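Local coordinates for probable zinc protease PqqL (PDB 6OFS), which probably cleaves peptide bonds as a zinc-dependent metalloendopeptidase of the M16 family in the bacterial periplasm, at residues A[478-483]-A[700-705]; A[521-526]-A[678-683]; A[667-672]-A[706-711]. One frame throughout, in Å; residues are numbered along the deposited sequence.

Contact 1 (A[478-483]-A[700-705]); sequences DADPQA and SIKHSD
S700 and D480 meet where two surface loops run past each other, their CA atoms 5.4 Å apart. The serine comes in through its hydroxyl: S700 OG lies 3.7 Å from D480 CB and 3.6 Å from D480 N. Neither approach is a hydrogen bond. The polar partners of S700 OG are instead the carbonyl oxygens of R696 and T695, at the end of helix 687-697, so toward D480 the hydroxyl acts as a packing surface. With CG anti to the backbone N (chi1 176°), the D480 carboxylate reaches past S700 to the end of K702. The lysine chain bends at chi2, chi3 and chi4 to come back toward it. A long salt bridge results, K702 NZ to D480 OD2 at 3.8 Å. K702 NZ is also 3.9 Å from D480 OD1, and it stands above the carboxylate plane, nearly over CG. This geometry fits a loose charge pairing, not a directed bond to one oxygen. Cutting D480 back to an alanine would probably leave the K702 ammonium without this opposite charge and its bent chain more free to swing. The backbone of D480 is fixed separately, because its O accepts from A483 N at 3.2 Å in a type I beta turn. That turn brings A483 CB to 4.4 Å from S700 N. The contact is thus a type I beta turn packed against the loop that leaves helix 687-697, joining the approach to edge strand 485-492 of a mixed sheet with the connection from that helix to the next sheet of this M16 fold.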
loop_
_atom_site.group_PDB
_atom_site.type_symbol
_atom_site.label_atom_id
_atom_site.label_comp_id
_atom_site.label_asym_id
_atom_site.label_seq_id
_atom_site.Cartn_x
_atom_site.Cartn_y
_atom_site.Cartn_z
ATOM N N ASP A 478 -15.060 11.736 14.536
ATOM C CA ASP A 478 -15.887 12.907 14.812
ATOM C C ASP A 478 -17.352 12.460 14.885
ATOM O O ASP A 478 -17.813 11.688 14.030
ATOM C CB ASP A 478 -15.680 14.004 13.746
ATOM C CG ASP A 478 -14.411 14.829 13.916
ATOM O OD1 ASP A 478 -13.705 15.049 12.904
ATOM O OD2 ASP A 478 -14.129 15.264 15.064
ATOM N N ALA A 479 -18.047 12.877 15.957
ATOM C CA ALA A 479 -19.450 12.541 16.200
ATOM C C ALA A 479 -20.380 13.226 15.203
ATOM O O ALA A 479 -20.090 14.328 14.728
ATOM C CB ALA A 479 -19.848 12.940 17.616
ATOM N N ASP A 480 -21.491 12.557 14.887
ATOM C CA ASP A 480 -22.540 13.094 14.034
ATOM C C ASP A 480 -23.589 13.696 14.998
ATOM O O ASP A 480 -24.170 12.965 15.811
ATOM C CB ASP A 480 -23.142 12.006 13.112
ATOM C CG ASP A 480 -24.312 12.454 12.244
ATOM O OD1 ASP A 480 -24.281 13.608 11.744
ATOM O OD2 ASP A 480 -25.249 11.643 12.046
ATOM N N PRO A 481 -23.757 15.040 14.986
ATOM C CA PRO A 481 -24.716 15.681 15.906
ATOM C C PRO A 481 -26.148 15.179 15.747
ATOM O O PRO A 481 -26.871 15.075 16.738
ATOM C CB PRO A 481 -24.624 17.165 15.525
ATOM C CG PRO A 481 -23.299 17.320 14.862
ATOM C CD PRO A 481 -23.114 16.042 14.109
ATOM N N GLN A 482 -26.534 14.848 14.496
ATOM C CA GLN A 482 -27.845 14.356 14.067
ATOM C C GLN A 482 -28.051 12.828 14.257
ATOM O O GLN A 482 -28.970 12.270 13.657
ATOM C CB GLN A 482 -28.074 14.731 12.586
ATOM C CG GLN A 482 -28.164 16.229 12.290
ATOM C CD GLN A 482 -28.071 16.511 10.807
ATOM O OE1 GLN A 482 -27.240 15.940 10.078
ATOM N NE2 GLN A 482 -28.920 17.405 10.325
ATOM N N ALA A 483 -27.220 12.154 15.072
ATOM C CA ALA A 483 -27.350 10.714 15.313
ATOM C C ALA A 483 -28.068 10.456 16.651
ATOM O O ALA A 483 -27.584 10.872 17.706
ATOM C CB ALA A 483 -25.982 10.045 15.278
ATOM N N SER A 700 -23.339 6.932 13.717
ATOM C CA SER A 700 -22.616 7.817 12.811
ATOM C C SER A 700 -22.382 7.217 11.419
ATOM O O SER A 700 -22.156 7.972 10.469
ATOM C CB SER A 700 -21.275 8.186 13.433
ATOM O OG SER A 700 -21.488 9.004 14.570
ATOM N N ILE A 701 -22.395 5.868 11.309
ATOM C CA ILE A 701 -22.164 5.137 10.061
ATOM C C ILE A 701 -23.270 5.472 9.067
ATOM O O ILE A 701 -24.451 5.413 9.409
ATOM C CB ILE A 701 -21.945 3.612 10.284
ATOM C CG1 ILE A 701 -20.704 3.376 11.178
ATOM C CG2 ILE A 701 -21.801 2.864 8.942
ATOM C CD1 ILE A 701 -20.620 2.017 11.879
ATOM N N LYS A 702 -22.862 5.894 7.860
ATOM C CA LYS A 702 -23.747 6.323 6.782
ATOM C C LYS A 702 -23.921 5.243 5.725
ATOM O O LYS A 702 -23.035 4.398 5.533
ATOM C CB LYS A 702 -23.213 7.615 6.107
ATOM C CG LYS A 702 -22.971 8.814 7.020
ATOM C CD LYS A 702 -24.254 9.513 7.467
ATOM C CE LYS A 702 -24.108 10.136 8.838
ATOM N NZ LYS A 702 -23.165 11.288 8.838
ATOM N N HIS A 703 -25.060 5.310 5.016
ATOM C CA HIS A 703 -25.372 4.432 3.902
ATOM C C HIS A 703 -24.368 4.655 2.756
ATOM O O HIS A 703 -23.996 5.789 2.431
ATOM C CB HIS A 703 -26.822 4.639 3.431
ATOM C CG HIS A 703 -27.265 3.677 2.370
ATOM N ND1 HIS A 703 -27.165 3.991 1.017
ATOM C CD2 HIS A 703 -27.795 2.435 2.494
ATOM C CE1 HIS A 703 -27.628 2.932 0.370
ATOM N NE2 HIS A 703 -28.017 1.970 1.217
ATOM N N SER A 704 -23.900 3.550 2.203
ATOM C CA SER A 704 -22.966 3.490 1.087
ATOM C C SER A 704 -23.720 2.749 -0.031
ATOM O O SER A 704 -24.353 1.716 0.245
ATOM C CB SER A 704 -21.706 2.725 1.509
ATOM O OG SER A 704 -20.714 2.676 0.499
ATOM N N ASP A 705 -23.713 3.304 -1.264
ATOM C CA ASP A 705 -24.409 2.705 -2.412
ATOM C C ASP A 705 -23.774 1.380 -2.807
ATOM O O ASP A 705 -22.559 1.309 -3.024
ATOM C CB ASP A 705 -24.490 3.675 -3.615
ATOM C CG ASP A 705 -25.878 4.250 -3.892
ATOM O OD1 ASP A 705 -26.637 4.485 -2.916
ATOM O OD2 ASP A 705 -26.197 4.491 -5.082
#

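Contact 2 (A[521-526]-A[678-683]); sequences IAVSNK and TFVIVG
An antiparallel strand pair inside the seven-stranded mixed sheet of this M16 alpha+beta fold brings I521, A522 and V523 against V680, F679 and T678. The short strand segments run at 157° to each other, with their axes 4.6 Å apart at closest. Four backbone bonds set the register, two in each of the hydrogen-bonded pairs I521-V680 and V523-T678. The bond from V680 N to I521 O is 2.8 Å long and almost straight (175° at the hydrogen). V523 O, the acceptor from T678 N, also takes a hydrogen bond from a water at 3.3 Å, and the same water lies 2.9 Å from T678 OG1. Because OG1 sits beside the T678 backbone N (chi1 -43°), the hydroxyl is placed to share that water with the carbonyl across the pair. Between these pairs lies the non-hydrogen-bonded pair A522-F679, where A522 CB touches the phenylalanine ring obliquely, 3.8 Å from F679 CE1. On the face shared by I521, V523, T678 and V680, the valines meet diagonally through V523 CG2 and V680 CG2, 4.4 Å apart. At the end of strand 517-524, S524 OG accepts from K526 N in an ST turn and is also hydrogen-bonded to L670 O. The sheet continues on both sides: A522 has backbone bonding to L581 of strand 579-586, and F679 to R505 and I507 of strand 505-509. Helix 848-862 packs on I521 and V523 through A852, N853 and V856, while helix 591-602 lies over A522 and F679 with I597, and also reaches F679 with I601.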
loop_
_atom_site.group_PDB
_atom_site.type_symbol
_atom_site.label_atom_id
_atom_site.label_comp_id
_atom_site.label_asym_id
_atom_site.label_seq_id
_atom_site.Cartn_x
_atom_site.Cartn_y
_atom_site.Cartn_z
ATOM N N ILE A 521 -20.128 -7.494 18.436
ATOM C CA ILE A 521 -20.208 -8.271 17.205
ATOM C C ILE A 521 -21.151 -7.593 16.236
ATOM O O ILE A 521 -22.365 -7.579 16.453
ATOM C CB ILE A 521 -20.490 -9.788 17.325
ATOM C CG1 ILE A 521 -19.635 -10.447 18.428
ATOM C CG2 ILE A 521 -20.269 -10.467 15.957
ATOM C CD1 ILE A 521 -19.969 -11.898 18.706
ATOM N N ALA A 522 -20.588 -7.031 15.156
ATOM C CA ALA A 522 -21.362 -6.421 14.078
ATOM C C ALA A 522 -21.752 -7.593 13.177
ATOM O O ALA A 522 -20.901 -8.384 12.758
ATOM C CB ALA A 522 -20.525 -5.395 13.326
ATOM N N VAL A 523 -23.066 -7.776 13.018
ATOM C CA VAL A 523 -23.671 -8.866 12.255
ATOM C C VAL A 523 -24.355 -8.238 11.073
ATOM O O VAL A 523 -25.288 -7.461 11.249
ATOM C CB VAL A 523 -24.676 -9.701 13.111
ATOM C CG1 VAL A 523 -25.237 -10.886 12.321
ATOM C CG2 VAL A 523 -24.056 -10.165 14.433
ATOM N N SER A 524 -23.890 -8.568 9.875
ATOM C CA SER A 524 -24.468 -8.084 8.617
ATOM C C SER A 524 -25.343 -9.199 8.047
ATOM O O SER A 524 -24.994 -10.367 8.198
ATOM C CB SER A 524 -23.355 -7.736 7.629
ATOM O OG SER A 524 -23.858 -7.413 6.345
ATOM N N ASN A 525 -26.463 -8.852 7.392
ATOM C CA ASN A 525 -27.331 -9.846 6.755
ATOM C C ASN A 525 -26.872 -10.152 5.297
ATOM O O ASN A 525 -27.585 -10.806 4.531
ATOM C CB ASN A 525 -28.812 -9.439 6.846
ATOM C CG ASN A 525 -29.211 -8.192 6.081
ATOM O OD1 ASN A 525 -28.699 -7.887 4.998
ATOM N ND2 ASN A 525 -30.176 -7.456 6.617
ATOM N N LYS A 526 -25.688 -9.670 4.921
ATOM C CA LYS A 526 -25.116 -9.918 3.603
ATOM C C LYS A 526 -23.915 -10.851 3.752
ATOM O O LYS A 526 -23.049 -10.601 4.595
ATOM C CB LYS A 526 -24.730 -8.593 2.907
ATOM C CG LYS A 526 -25.680 -8.187 1.779
ATOM C CD LYS A 526 -26.939 -7.485 2.263
ATOM C CE LYS A 526 -27.818 -7.055 1.122
ATOM N NZ LYS A 526 -29.074 -6.433 1.614
ATOM N N THR A 678 -26.744 -5.504 12.632
ATOM C CA THR A 678 -27.156 -5.728 14.018
ATOM C C THR A 678 -25.871 -5.836 14.868
ATOM O O THR A 678 -25.074 -6.755 14.676
ATOM C CB THR A 678 -28.113 -6.922 14.147
ATOM O OG1 THR A 678 -29.081 -6.865 13.093
ATOM C CG2 THR A 678 -28.825 -6.926 15.465
ATOM N N PHE A 679 -25.647 -4.856 15.752
ATOM C CA PHE A 679 -24.490 -4.829 16.649
ATOM C C PHE A 679 -24.866 -5.508 17.945
ATOM O O PHE A 679 -25.773 -5.045 18.628
ATOM C CB PHE A 679 -24.048 -3.386 16.949
ATOM C CG PHE A 679 -23.561 -2.619 15.749
ATOM C CD1 PHE A 679 -22.224 -2.649 15.383
ATOM C CD2 PHE A 679 -24.441 -1.854 14.989
ATOM C CE1 PHE A 679 -21.769 -1.932 14.277
ATOM C CE2 PHE A 679 -23.987 -1.134 13.881
ATOM C CZ PHE A 679 -22.653 -1.178 13.532
ATOM N N VAL A 680 -24.175 -6.601 18.287
ATOM C CA VAL A 680 -24.391 -7.332 19.541
ATOM C C VAL A 680 -23.310 -6.895 20.556
ATOM O O VAL A 680 -22.139 -7.195 20.370
ATOM C CB VAL A 680 -24.467 -8.874 19.330
ATOM C CG1 VAL A 680 -24.524 -9.613 20.666
ATOM C CG2 VAL A 680 -25.661 -9.252 18.452
ATOM N N ILE A 681 -23.706 -6.138 21.584
ATOM C CA ILE A 681 -22.787 -5.637 22.610
ATOM C C ILE A 681 -23.021 -6.387 23.931
ATOM O O ILE A 681 -24.111 -6.308 24.502
ATOM C CB ILE A 681 -22.816 -4.080 22.737
ATOM C CG1 ILE A 681 -22.641 -3.390 21.353
ATOM C CG2 ILE A 681 -21.767 -3.572 23.754
ATOM C CD1 ILE A 681 -23.176 -1.998 21.277
ATOM N N VAL A 682 -22.019 -7.177 24.362
ATOM C CA VAL A 682 -22.093 -8.010 25.568
ATOM C C VAL A 682 -20.993 -7.636 26.574
ATOM O O VAL A 682 -19.805 -7.670 26.236
ATOM C CB VAL A 682 -22.127 -9.529 25.230
ATOM C CG1 VAL A 682 -22.140 -10.384 26.494
ATOM C CG2 VAL A 682 -23.332 -9.866 24.355
ATOM N N GLY A 683 -21.415 -7.268 27.782
ATOM C CA GLY A 683 -20.522 -6.857 28.861
ATOM C C GLY A 683 -21.149 -5.947 29.900
ATOM O O GLY A 683 -22.346 -5.652 29.831
HETATM O O HOH W 1 -28.449 -7.923 10.500
#

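Contact 3 (A[667-672]-A[706-711]); sequences DRQLFS and SPLAAG
S672 OG is gripped twice: it donates to Q669 O at 2.8 Å and accepts from S706 OG at 3.0 Å. The first bond closes a tight local turn in the chain that follows helix 660-668, and the second ties this turn to the long connection between helix 687-697 and strand 721-728 in an M16 alpha+beta fold. S672 OG sits between its own backbone N and carbonyl carbon (chi1 61°), which turns it back over Q669. It approaches well above that residue's carbonyl plane, 53° out of it, so the bond is not on a lone pair. As S672 OG gives its proton to Q669 O, it offers an acceptor to S706 OG, which fixes the direction across the contact.

Beside this polar pair, the extended Q669 side chain lies across the 706-711 loop, meeting P707 and L708 at about right angles. Its CG packs 4.1 Å from S706 CB. At its end, OE1 meets carbon atoms, namely P707 CD at 3.3 Å and L708 CD2. Both L670 and L708 also touch F531, while D667, at the start of this segment, makes a salt bridge to R600. L708 packs back over the root of Q669: its CD1 lies 3.8 Å from Q669 CB and 3.5 Å from Q669 O, the carbonyl oxygen that S672 OG also holds.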
loop_
_atom_site.group_PDB
_atom_site.type_symbol
_atom_site.label_atom_id
_atom_site.label_comp_id
_atom_site.label_asym_id
_atom_site.label_seq_id
_atom_site.Cartn_x
_atom_site.Cartn_y
_atom_site.Cartn_z
ATOM N N ASP A 667 -15.579 -6.313 -0.100
ATOM C CA ASP A 667 -15.648 -6.321 1.357
ATOM C C ASP A 667 -16.459 -5.127 1.897
ATOM O O ASP A 667 -17.221 -5.293 2.847
ATOM C CB ASP A 667 -14.241 -6.373 1.980
ATOM C CG ASP A 667 -14.253 -6.286 3.498
ATOM O OD1 ASP A 667 -14.109 -5.160 4.034
ATOM O OD2 ASP A 667 -14.452 -7.330 4.147
ATOM N N ARG A 668 -16.301 -3.945 1.279
ATOM C CA ARG A 668 -16.998 -2.715 1.660
ATOM C C ARG A 668 -18.495 -2.808 1.503
ATOM O O ARG A 668 -19.220 -2.122 2.211
ATOM C CB ARG A 668 -16.461 -1.517 0.870
ATOM C CG ARG A 668 -15.231 -0.897 1.516
ATOM C CD ARG A 668 -14.603 0.176 0.660
ATOM N NE ARG A 668 -13.569 0.895 1.403
ATOM C CZ ARG A 668 -12.611 1.632 0.847
ATOM N NH1 ARG A 668 -12.531 1.747 -0.475
ATOM N NH2 ARG A 668 -11.722 2.255 1.609
ATOM N N GLN A 669 -18.953 -3.661 0.590
ATOM C CA GLN A 669 -20.360 -3.858 0.261
ATOM C C GLN A 669 -21.134 -4.650 1.297
ATOM O O GLN A 669 -22.364 -4.662 1.249
ATOM C CB GLN A 669 -20.496 -4.529 -1.115
ATOM C CG GLN A 669 -20.118 -3.643 -2.293
ATOM C CD GLN A 669 -20.371 -4.372 -3.587
ATOM O OE1 GLN A 669 -21.518 -4.514 -4.033
ATOM N NE2 GLN A 669 -19.307 -4.862 -4.213
ATOM N N LEU A 670 -20.435 -5.341 2.202
ATOM C CA LEU A 670 -21.065 -6.184 3.218
ATOM C C LEU A 670 -21.673 -5.350 4.337
ATOM O O LEU A 670 -22.849 -5.526 4.659
ATOM C CB LEU A 670 -20.083 -7.240 3.739
ATOM C CG LEU A 670 -19.491 -8.204 2.674
ATOM C CD1 LEU A 670 -18.230 -8.885 3.190
ATOM C CD2 LEU A 670 -20.507 -9.253 2.240
ATOM N N PHE A 671 -20.907 -4.386 4.866
ATOM C CA PHE A 671 -21.368 -3.458 5.902
ATOM C C PHE A 671 -21.698 -2.071 5.310
ATOM O O PHE A 671 -21.664 -1.064 6.028
ATOM C CB PHE A 671 -20.322 -3.370 7.036
ATOM C CG PHE A 671 -20.255 -4.627 7.865
ATOM C CD1 PHE A 671 -19.402 -5.667 7.515
ATOM C CD2 PHE A 671 -21.079 -4.793 8.972
ATOM C CE1 PHE A 671 -19.354 -6.840 8.270
ATOM C CE2 PHE A 671 -21.030 -5.969 9.727
ATOM C CZ PHE A 671 -20.159 -6.980 9.375
ATOM N N SER A 672 -22.031 -2.033 3.991
ATOM C CA SER A 672 -22.344 -0.809 3.231
ATOM C C SER A 672 -23.641 -0.133 3.673
ATOM O O SER A 672 -23.720 1.091 3.686
ATOM C CB SER A 672 -22.390 -1.106 1.736
ATOM O OG SER A 672 -23.404 -2.052 1.436
ATOM N N SER A 706 -24.600 0.318 -2.823
ATOM C CA SER A 706 -24.188 -1.041 -3.167
ATOM C C SER A 706 -25.329 -1.763 -3.887
ATOM O O SER A 706 -26.473 -1.680 -3.428
ATOM C CB SER A 706 -23.758 -1.821 -1.923
ATOM O OG SER A 706 -24.866 -2.248 -1.147
ATOM N N PRO A 707 -25.038 -2.495 -4.989
ATOM C CA PRO A 707 -26.116 -3.200 -5.710
ATOM C C PRO A 707 -26.569 -4.517 -5.068
ATOM O O PRO A 707 -27.526 -5.125 -5.567
ATOM C CB PRO A 707 -25.510 -3.426 -7.097
ATOM C CG PRO A 707 -24.043 -3.569 -6.832
ATOM C CD PRO A 707 -23.728 -2.688 -5.652
ATOM N N LEU A 708 -25.884 -4.952 -3.971
ATOM C CA LEU A 708 -26.134 -6.199 -3.235
ATOM C C LEU A 708 -27.569 -6.389 -2.803
ATOM O O LEU A 708 -28.078 -5.610 -1.994
ATOM C CB LEU A 708 -25.228 -6.331 -1.988
ATOM C CG LEU A 708 -23.705 -6.552 -2.141
ATOM C CD1 LEU A 708 -23.154 -7.254 -0.920
ATOM C CD2 LEU A 708 -23.340 -7.365 -3.380
ATOM N N ALA A 709 -28.220 -7.428 -3.339
ATOM C CA ALA A 709 -29.575 -7.804 -2.941
ATOM C C ALA A 709 -29.418 -8.872 -1.840
ATOM O O ALA A 709 -28.289 -9.325 -1.598
ATOM C CB ALA A 709 -30.337 -8.372 -4.133
ATOM N N ALA A 710 -30.520 -9.274 -1.166
ATOM C CA ALA A 710 -30.430 -10.322 -0.147
ATOM C C ALA A 710 -29.912 -11.603 -0.820
ATOM O O ALA A 710 -30.223 -11.854 -1.994
ATOM C CB ALA A 710 -31.786 -10.573 0.492
ATOM N N GLY A 711 -29.071 -12.343 -0.100
ATOM C CA GLY A 711 -28.478 -13.581 -0.586
ATOM C C GLY A 711 -29.457 -14.558 -1.212
ATOM O O GLY A 711 -30.586 -14.728 -0.733
#

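How the contacts relate
From the N terminus, 478-483 comes first and is met by 700-705, so contact 1 closes a loop of 216 residues. Contact 2 is nested inside it, closing 151 residues between 521-526 and 678-683. Contact 3 starts at 667-672, within both loops, and ends at 706-711, beyond both, so it crosses each of them. The three also touch directly. I701 CD1 packs on F679 CZ, joining contacts 1 and 2; S704 N probably bonds to S672 O, joining 1 and 3; and S524 with L670 joins 2 and 3. Contact 2 pairs two strands of the sheet, while contacts 1 and 3 hold the loop before strand 721-728 to the 478-483 loop and to the chain following helix 660-668.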